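Local coordinates for transcriptional activator HlyU (Vibrio cholerae, PDB 4K2E), which activates transcription of the hemolysin gene hlyA in Vibrio cholerae as a DNA-binding winged-helix regulator of the ArsR type, at residues K30-E35 against D75-T80. Numbering follows the deposited sequence.
Sequences KAMANE and DGLVNT
L77 reaches A31 with CG anti to its own carbonyl carbon (chi1 -81°), and a chi2 of 86° then spreads its two methyls so that both meet the methyl of A31. CD1 of L77 lies 3.6 Å from CB of A31, and CD2 of L77 lies 3.9 Å from the same atom. M32 also sets CG anti to its carbonyl carbon (chi1 -56°), which places CG beside the backbone N and brings that methylene to L77; CG of M32 sits 4.0 Å from CD2 of L77, the two chains running obliquely to one another. Within the pair of segments CD1 meets A31, while CD2 lies against both A31 and M32. Alanine suits the point where helix 16-32 faces the turn, since its CB aims at the other segment and a single methyl lets leucine come close. The longer methionine carries the apolar surface onward, to M99, I100 and L103 of helix 94-108 and to L29 of the second subunit, while V96 and L41 also pack on L77. D75 lies at the margin, its OD2 4.2 Å from CB of A31, a mere touch for a residue that remains partly exposed. Between D75 and L77, G76 takes a positive phi, which glycine, lacking a CB, reaches with little strain, in a Schellman motif that ends helix 62-74 and redirects the chain toward strand 78-83, the first strand of the wing. The contact therefore joins the end of the long N-terminal helix to the link between the wing and helix 62-74, probably the recognition helix of the predicted helix-turn-helix. Since its closest contacts, those of L77 with A31 and M32, are all between carbon atoms, its stability should come mainly from burial of apolar surface, with little directional constraint from polar groups.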
ATOM      1  N   LYS A  30       5.214   0.042  -2.331  1.00 31.96           N
ATOM      2  CA  LYS A  30       6.461  -0.527  -1.848  1.00 34.57           C
ATOM      3  C   LYS A  30       7.156   0.502  -0.925  1.00 32.13           C
ATOM      4  O   LYS A  30       7.734   0.114   0.088  1.00 37.08           O
ATOM      5  CB  LYS A  30       7.408  -0.887  -3.007  1.00 38.07           C
ATOM      6  CG  LYS A  30       6.988  -2.144  -3.781  1.00 36.66           C
ATOM      7  CD  LYS A  30       8.040  -2.593  -4.786  1.00 38.62           C
ATOM      8  CE  LYS A  30       7.666  -3.929  -5.392  1.00 41.53           C
ATOM      9  NZ  LYS A  30       8.398  -4.192  -6.668  1.00 41.85           N
ATOM     10  N   ALA A  31       7.040   1.782  -1.252  1.00 30.75           N
ATOM     11  CA  ALA A  31       7.646   2.784  -0.361  1.00 33.20           C
ATOM     12  C   ALA A  31       6.879   2.844   0.979  1.00 37.41           C
ATOM     13  O   ALA A  31       7.496   2.953   2.045  1.00 37.02           O
ATOM     14  CB  ALA A  31       7.772   4.152  -1.036  1.00 32.90           C
ATOM     15  N   MET A  32       5.554   2.690   0.934  1.00 29.65           N
ATOM     16  CA  MET A  32       4.757   2.636   2.162  1.00 28.12           C
ATOM     17  C   MET A  32       4.782   1.366   2.995  1.00 34.92           C
ATOM     18  O   MET A  32       4.372   1.374   4.162  1.00 37.38           O
ATOM     19  CB  MET A  32       3.284   2.975   1.841  1.00 29.23           C
ATOM     20  CG  MET A  32       3.199   4.343   1.148  1.00 30.09           C
ATOM     21  SD  MET A  32       1.438   4.663   0.791  1.00 38.13           S
ATOM     22  CE  MET A  32       0.809   4.457   2.437  1.00 70.14           C
ATOM     23  N   ALA A  33       5.183   0.258   2.378  1.00 30.18           N
ATOM     24  CA  ALA A  33       5.005  -1.049   2.971  1.00 36.63           C
ATOM     25  C   ALA A  33       6.174  -1.386   3.884  1.00 42.44           C
ATOM     26  O   ALA A  33       6.868  -2.369   3.673  1.00 38.81           O
ATOM     27  CB  ALA A  33       4.882  -2.102   1.879  1.00 39.59           C
ATOM     28  N   ASN A  34       6.368  -0.576   4.914  1.00 39.25           N
ATOM     29  CA  ASN A  34       7.469  -0.773   5.849  1.00 38.59           C
ATOM     30  C   ASN A  34       7.064  -0.005   7.096  1.00 33.34           C
ATOM     31  O   ASN A  34       6.647   1.133   6.976  1.00 33.49           O
ATOM     32  CB  ASN A  34       8.750  -0.188   5.267  1.00 36.30           C
ATOM     33  CG  ASN A  34       9.865  -0.148   6.277  1.00 42.63           C
ATOM     34  OD1 ASN A  34       9.990   0.811   7.021  1.00 36.05           O
ATOM     35  ND2 ASN A  34      10.650  -1.211   6.340  1.00 38.44           N
ATOM     36  N   GLU A  35       7.150  -0.623   8.266  1.00 32.17           N
ATOM     37  CA  GLU A  35       6.558   0.003   9.442  1.00 42.70           C
ATOM     38  C   GLU A  35       7.158   1.372   9.737  1.00 37.21           C
ATOM     39  O   GLU A  35       6.429   2.316  10.040  1.00 38.36           O
ATOM     40  CB  GLU A  35       6.592  -0.912  10.658  1.00 47.06           C
ATOM     41  CG  GLU A  35       5.457  -1.943  10.632  1.00 55.91           C
ATOM     42  CD  GLU A  35       5.437  -2.855  11.831  1.00 65.64           C
ATOM     43  OE1 GLU A  35       5.772  -2.395  12.948  1.00 72.46           O
ATOM     44  OE2 GLU A  35       5.084  -4.043  11.644  1.00 63.04           O
ATOM     45  N   ASP A  75      11.838   8.124  -3.899  1.00 36.39           N
ATOM     46  CA  ASP A  75      10.621   7.771  -4.625  1.00 42.61           C
ATOM     47  C   ASP A  75       9.575   8.861  -4.681  1.00 41.22           C
ATOM     48  O   ASP A  75       8.493   8.654  -5.220  1.00 40.77           O
ATOM     49  CB  ASP A  75      10.045   6.454  -4.102  1.00 42.00           C
ATOM     50  CG  ASP A  75      10.871   5.286  -4.535  1.00 40.51           C
ATOM     51  OD1 ASP A  75      11.549   5.451  -5.550  1.00 43.34           O
ATOM     52  OD2 ASP A  75      10.884   4.239  -3.861  1.00 45.00           O
ATOM     53  N   GLY A  76       9.893  10.025  -4.125  1.00 40.99           N
ATOM     54  CA  GLY A  76       9.061  11.204  -4.283  1.00 41.01           C
ATOM     55  C   GLY A  76       7.876  11.317  -3.348  1.00 39.56           C
ATOM     56  O   GLY A  76       6.895  11.975  -3.691  1.00 44.92           O
ATOM     57  N   LEU A  77       7.947  10.699  -2.167  1.00 32.11           N
ATOM     58  CA  LEU A  77       6.787  10.671  -1.269  1.00 27.16           C
ATOM     59  C   LEU A  77       6.852  11.850  -0.280  1.00 34.59           C
ATOM     60  O   LEU A  77       5.893  12.150   0.431  1.00 32.60           O
ATOM     61  CB  LEU A  77       6.730   9.368  -0.493  1.00 26.27           C
ATOM     62  CG  LEU A  77       6.123   8.203  -1.325  1.00 33.31           C
ATOM     63  CD1 LEU A  77       7.161   7.524  -2.151  1.00 33.79           C
ATOM     64  CD2 LEU A  77       5.459   7.241  -0.402  1.00 34.22           C
ATOM     65  N   VAL A  78       7.997  12.506  -0.272  1.00 36.78           N
ATOM     66  CA  VAL A  78       8.303  13.484   0.761  1.00 37.04           C
ATOM     67  C   VAL A  78       9.086  14.659   0.166  1.00 38.25           C
ATOM     68  O   VAL A  78       9.856  14.483  -0.782  1.00 38.06           O
ATOM     69  CB  VAL A  78       9.074  12.688   1.826  1.00 39.22           C
ATOM     70  CG1 VAL A  78      10.434  13.158   2.016  1.00 42.11           C
ATOM     71  CG2 VAL A  78       8.215  12.407   3.051  1.00 34.58           C
ATOM     72  N   ASN A  79       8.847  15.869   0.677  1.00 38.48           N
ATOM     73  CA  ASN A  79       9.623  17.051   0.301  1.00 42.99           C
ATOM     74  C   ASN A  79      10.439  17.554   1.483  1.00 39.83           C
ATOM     75  O   ASN A  79      10.079  17.332   2.649  1.00 42.92           O
ATOM     76  CB  ASN A  79       8.722  18.198  -0.164  1.00 49.04           C
ATOM     77  CG  ASN A  79       8.069  17.934  -1.510  1.00 55.34           C
ATOM     78  OD1 ASN A  79       8.697  17.420  -2.440  1.00 53.55           O
ATOM     79  ND2 ASN A  79       6.801  18.305  -1.621  1.00 58.50           N
ATOM     80  N   THR A  80      11.534  18.250   1.179  1.00 43.11           N
ATOM     81  CA  THR A  80      12.376  18.780   2.244  1.00 46.16           C
ATOM     82  C   THR A  80      12.611  20.262   2.123  1.00 47.79           C
ATOM     83  O   THR A  80      12.586  20.817   1.035  1.00 45.25           O
ATOM     84  CB  THR A  80      13.764  18.136   2.256  1.00 44.19           C
ATOM     85  OG1 THR A  80      14.356  18.248   0.962  1.00 54.30           O
ATOM     86  CG2 THR A  80      13.654  16.684   2.641  1.00 45.55           C
TER